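Local coordinates for spore coat polysaccharide biosynthesis protein SpsE (Bacillus subtilis, PDB 1VLI), which takes part in making the spore coat polysaccharide, probably as a sialic acid synthase-like enzyme of the NeuB family, at residues I318-P323 with D333-L338; Q345-R350 with T369-D374. All blocks are in the same frame, centred on the assembly; numbering follows the deposited sequence.

Both interactions lie in the C-terminal SAF (antifreeze-like) domain, their centres about 10 Å apart. Interaction 1 is mostly buried and joins strand 317-320 to strand 335-338 by antiparallel backbone bonds with apolar side chains on both faces. Interaction 2 is partly buried and brings together two loops, one on each side of helix 352-356 in the chain; a glycine-glycine approach, one weak backbone bond and a leucine laid on an indole do the work there. Ile318 couples the two: its N lies 2.9 Å from Leu347 O and its O 2.8 Å from Ile371 N, probable hydrogen bonds, while the Phe319 ring packs on the backbone of Thr369 and Gly370.

Interaction 1: I318-P323 with D333-L338; sequences IFTTAP and DNIAVL
Thr321 lays its methyl CG2 over Ala336, 3.7 Å from CB, just beyond the end of a two-stranded antiparallel sheet in the SAF (antifreeze-like) domain. The strands, 318-320 and 335-338, run 134° apart in direction. Phe319 and Ala336 form the hydrogen-bonded pair: Phe319 N gives its hydrogen to Ala336 O at 2.9 Å, and Ala336 N returns one to Phe319 O at 2.8 Å, each donor lying almost in line with the C=O it meets. A third bond, from Thr321 N to Asn334 O at 2.7 Å, is of another kind, its donor standing 52° out of the carbonyl plane where the strand has given way to loop. With chi1 at 56°, Thr321 OG1 sits between its own N and carbonyl carbon, which sets CG2 anti to the carbonyl carbon and against the Ala336 methyl. With a glycine here the CG2 methyl is gone, and the Ala336 methyl would probably be left without this neighbour, opening a gap beside it. On the same face Leu338 CD1 reaches Phe319 CB at 4.1 Å, and the Phe319 ring has Lys343 as a cation-pi partner. The other face carries Ile318, Thr320, Ile335 and Val337; helix 352-356 packs on it through Phe352, which touches both isoleucines and Val337. Thr320 OG1 is hydrogen-bonded to Pro366 O and Thr369 N, while its methyl CG2 lies 4.1 Å from Ile335 CG2. Beside this pair, the side chains of Ile335 and Ile318 cross at a slant, with Ile335 CD1 4.0 Å from Ile318 CG2.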
# COMPACT_ATOMS: atom_id res chain seq x y z
N ILE A 318 18.62 2.02 4.03
CA ILE A 318 19.64 1.26 3.37
C ILE A 318 20.43 0.43 4.38
O ILE A 318 20.99 0.98 5.34
CB ILE A 318 20.56 2.19 2.58
CG1 ILE A 318 19.75 2.96 1.54
CG2 ILE A 318 21.63 1.38 1.92
CD1 ILE A 318 20.56 3.94 0.77
N PHE A 319 20.49 -0.88 4.14
CA PHE A 319 21.06 -1.83 5.10
C PHE A 319 22.06 -2.71 4.45
O PHE A 319 21.91 -3.01 3.28
CB PHE A 319 19.96 -2.70 5.70
CG PHE A 319 19.17 -2.03 6.78
CD1 PHE A 319 18.06 -1.26 6.48
CD2 PHE A 319 19.56 -2.17 8.12
CE1 PHE A 319 17.34 -0.61 7.50
CE2 PHE A 319 18.84 -1.54 9.13
CZ PHE A 319 17.73 -0.75 8.82
N THR A 320 23.09 -3.12 5.19
CA THR A 320 24.05 -4.08 4.68
C THR A 320 23.43 -5.48 4.68
O THR A 320 22.79 -5.89 5.66
CB THR A 320 25.32 -4.10 5.53
OG1 THR A 320 24.96 -4.10 6.91
CG2 THR A 320 26.12 -2.81 5.35
N THR A 321 23.61 -6.19 3.57
CA THR A 321 23.18 -7.59 3.49
C THR A 321 24.32 -8.58 3.81
O THR A 321 24.06 -9.77 4.02
CB THR A 321 22.59 -7.91 2.11
OG1 THR A 321 23.54 -7.58 1.10
CG2 THR A 321 21.45 -7.03 1.80
N ALA A 322 25.57 -8.08 3.82
CA ALA A 322 26.78 -8.84 4.18
C ALA A 322 27.72 -7.89 4.94
O ALA A 322 27.43 -6.72 5.01
CB ALA A 322 27.46 -9.38 2.92
N PRO A 323 28.81 -8.36 5.55
CA PRO A 323 29.79 -7.41 6.11
C PRO A 323 30.51 -6.65 4.99
O PRO A 323 30.93 -7.25 3.99
CB PRO A 323 30.78 -8.32 6.87
CG PRO A 323 30.11 -9.62 7.00
CD PRO A 323 29.21 -9.75 5.81
N ASP A 333 24.85 -6.10 -4.33
CA ASP A 333 25.23 -7.32 -3.62
C ASP A 333 25.58 -7.23 -2.14
O ASP A 333 25.65 -8.26 -1.48
CB ASP A 333 26.38 -8.00 -4.36
CG ASP A 333 25.96 -8.49 -5.72
OD1 ASP A 333 24.78 -8.86 -5.92
OD2 ASP A 333 26.75 -8.54 -6.68
N ASN A 334 25.80 -6.03 -1.61
CA ASN A 334 26.09 -5.91 -0.18
C ASN A 334 25.20 -4.91 0.58
O ASN A 334 25.23 -4.88 1.81
CB ASN A 334 27.58 -5.64 0.08
CG ASN A 334 28.10 -4.46 -0.70
OD1 ASN A 334 27.35 -3.56 -1.14
ND2 ASN A 334 29.40 -4.43 -0.88
N ILE A 335 24.42 -4.12 -0.14
CA ILE A 335 23.41 -3.29 0.51
C ILE A 335 22.04 -3.44 -0.17
O ILE A 335 21.97 -3.73 -1.37
CB ILE A 335 23.85 -1.79 0.58
CG1 ILE A 335 24.31 -1.26 -0.78
CG2 ILE A 335 24.92 -1.58 1.66
CD1 ILE A 335 24.13 0.23 -0.94
N ALA A 336 20.97 -3.20 0.61
CA ALA A 336 19.61 -3.29 0.09
C ALA A 336 18.68 -2.31 0.79
O ALA A 336 18.96 -1.87 1.90
CB ALA A 336 19.07 -4.73 0.19
N VAL A 337 17.60 -1.96 0.11
CA VAL A 337 16.54 -1.09 0.66
C VAL A 337 15.54 -1.99 1.42
O VAL A 337 14.76 -2.75 0.80
CB VAL A 337 15.88 -0.31 -0.48
CG1 VAL A 337 14.65 0.51 -0.02
CG2 VAL A 337 16.89 0.58 -1.15
N LEU A 338 15.61 -1.95 2.76
CA LEU A 338 14.88 -2.90 3.62
C LEU A 338 14.16 -2.18 4.76
O LEU A 338 14.44 -1.03 5.03
CB LEU A 338 15.82 -3.98 4.16
CG LEU A 338 16.46 -4.88 3.10
CD1 LEU A 338 17.73 -5.50 3.62
CD2 LEU A 338 15.50 -5.94 2.61

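Interaction 2: Q345-R350 with T369-D374; sequences QGLHPR and TGIVWD
This is a partly buried loop-to-loop contact, made where the chain segments before and after helix 352-356 come side by side, and it combines close backbone packing with one apolar side chain set on an aromatic face. Gly346 and Gly370 meet with their CA atoms 3.6 Å apart. Neither has a side chain, and a beta carbon on Gly370 would collide with Gly346 CA and Gln345 O. One residue further on, Leu347 N donates to Ile371 O at 2.7 Å, a bond that is short but weak because it is bent to 127° at the hydrogen. Gly346 CA approaches the same oxygen in a CA-H...O contact. The Gln345 side chain folds back on its own loop: its OE1 accepts the N-H of Gly346 through an in-plane lone pair at 2.7 Å, while its NE2 bonds to Tyr315 O. Both loops belong to the SAF (antifreeze-like) domain, and both lie along the edge of strand 317-320 turned away from strand 335-338, where Leu347 O and Ile371 N bond to the backbone of Ile318. Leu347 supplies most of the apolar contact. Its CD2 methyl sits over the five-membered ring of Trp373, 3.8 Å from the centroid and only 18° off the ring normal, a CH-pi contact, and CD1 extends along the same indole to CZ2 and CH2, 4.1 Å from each. The leucine and tryptophan side chains cross at about a right angle. Phe351 meets the Trp373 ring edge-to-face. With chi1 at -57° placing Ile371 CG1 beside the backbone N, the CG2 branch is left anti to that N and lies 4.2 Å from Leu347 CG, the two side chains crossing obliquely, and the isoleucine also touches Ile318, Thr320 and Ile335 of the two strands.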
# COMPACT_ATOMS: atom_id res chain seq x y z
N GLN A 345 17.68 2.88 12.10
CA GLN A 345 17.33 3.15 10.69
C GLN A 345 18.58 3.31 9.80
O GLN A 345 19.63 3.75 10.30
CB GLN A 345 16.37 4.36 10.61
CG GLN A 345 15.80 4.71 9.24
CD GLN A 345 15.15 3.51 8.56
OE1 GLN A 345 15.84 2.59 8.16
NE2 GLN A 345 13.81 3.51 8.47
N GLY A 346 18.49 2.90 8.53
CA GLY A 346 19.61 3.07 7.59
C GLY A 346 19.43 4.40 6.86
O GLY A 346 18.40 5.05 7.02
N LEU A 347 20.42 4.83 6.07
CA LEU A 347 20.27 6.02 5.20
C LEU A 347 19.00 5.99 4.37
O LEU A 347 18.59 4.92 3.93
CB LEU A 347 21.43 6.12 4.21
CG LEU A 347 22.62 6.99 4.50
CD1 LEU A 347 23.02 7.60 3.16
CD2 LEU A 347 22.32 8.06 5.59
N HIS A 348 18.41 7.15 4.11
CA HIS A 348 17.22 7.20 3.25
C HIS A 348 17.44 6.53 1.88
O HIS A 348 18.49 6.72 1.27
CB HIS A 348 16.80 8.63 3.03
CG HIS A 348 15.43 8.75 2.46
ND1 HIS A 348 15.16 8.58 1.12
CD2 HIS A 348 14.25 9.01 3.05
CE1 HIS A 348 13.87 8.74 0.90
NE2 HIS A 348 13.29 8.99 2.06
N PRO A 349 16.48 5.73 1.40
CA PRO A 349 16.59 5.12 0.09
C PRO A 349 16.89 6.06 -1.10
O PRO A 349 17.29 5.58 -2.17
CB PRO A 349 15.22 4.46 -0.08
CG PRO A 349 14.89 4.06 1.29
CD PRO A 349 15.28 5.26 2.11
N ARG A 350 16.71 7.37 -0.93
CA ARG A 350 17.04 8.32 -2.02
C ARG A 350 18.54 8.29 -2.36
O ARG A 350 18.97 8.80 -3.39
CB ARG A 350 16.56 9.77 -1.71
CG ARG A 350 17.50 10.59 -0.79
CD ARG A 350 17.11 12.07 -0.56
NE ARG A 350 15.77 12.17 -0.01
CZ ARG A 350 15.45 12.12 1.28
NH1 ARG A 350 16.38 11.99 2.23
NH2 ARG A 350 14.17 12.19 1.63
N THR A 369 23.24 -4.03 9.30
CA THR A 369 23.33 -2.76 9.98
C THR A 369 22.88 -1.69 9.01
O THR A 369 23.21 -1.74 7.82
CB THR A 369 24.78 -2.55 10.42
OG1 THR A 369 25.22 -3.75 11.06
CG2 THR A 369 24.88 -1.49 11.53
N GLY A 370 22.08 -0.74 9.50
CA GLY A 370 21.71 0.36 8.66
C GLY A 370 22.90 1.28 8.42
O GLY A 370 23.62 1.65 9.36
N ILE A 371 23.06 1.66 7.15
CA ILE A 371 24.08 2.60 6.71
C ILE A 371 23.84 3.96 7.31
O ILE A 371 22.73 4.39 7.48
CB ILE A 371 24.07 2.73 5.18
CG1 ILE A 371 24.28 1.38 4.53
CG2 ILE A 371 25.19 3.68 4.72
CD1 ILE A 371 25.65 0.86 4.71
N VAL A 372 24.93 4.65 7.55
CA VAL A 372 25.00 5.84 8.35
C VAL A 372 26.06 6.71 7.62
O VAL A 372 26.80 6.19 6.78
CB VAL A 372 25.41 5.40 9.77
CG1 VAL A 372 26.81 5.82 10.13
CG2 VAL A 372 24.34 5.73 10.81
N TRP A 373 26.12 8.01 7.90
CA TRP A 373 26.99 8.90 7.13
C TRP A 373 28.45 8.63 7.39
O TRP A 373 29.30 8.73 6.50
CB TRP A 373 26.67 10.37 7.40
CG TRP A 373 25.46 10.82 6.66
CD1 TRP A 373 24.25 11.15 7.20
CD2 TRP A 373 25.32 10.95 5.24
NE1 TRP A 373 23.36 11.48 6.19
CE2 TRP A 373 24.00 11.37 4.98
CE3 TRP A 373 26.18 10.74 4.14
CZ2 TRP A 373 23.53 11.62 3.68
CZ3 TRP A 373 25.70 10.96 2.85
CH2 TRP A 373 24.39 11.39 2.64
N ASP A 374 28.75 8.25 8.62
CA ASP A 374 30.11 7.97 9.01
C ASP A 374 30.72 6.79 8.28
O ASP A 374 31.93 6.62 8.31
CB ASP A 374 30.17 7.75 10.50
CG ASP A 374 30.24 9.05 11.28
OD1 ASP A 374 30.27 10.16 10.68
OD2 ASP A 374 30.26 9.06 12.52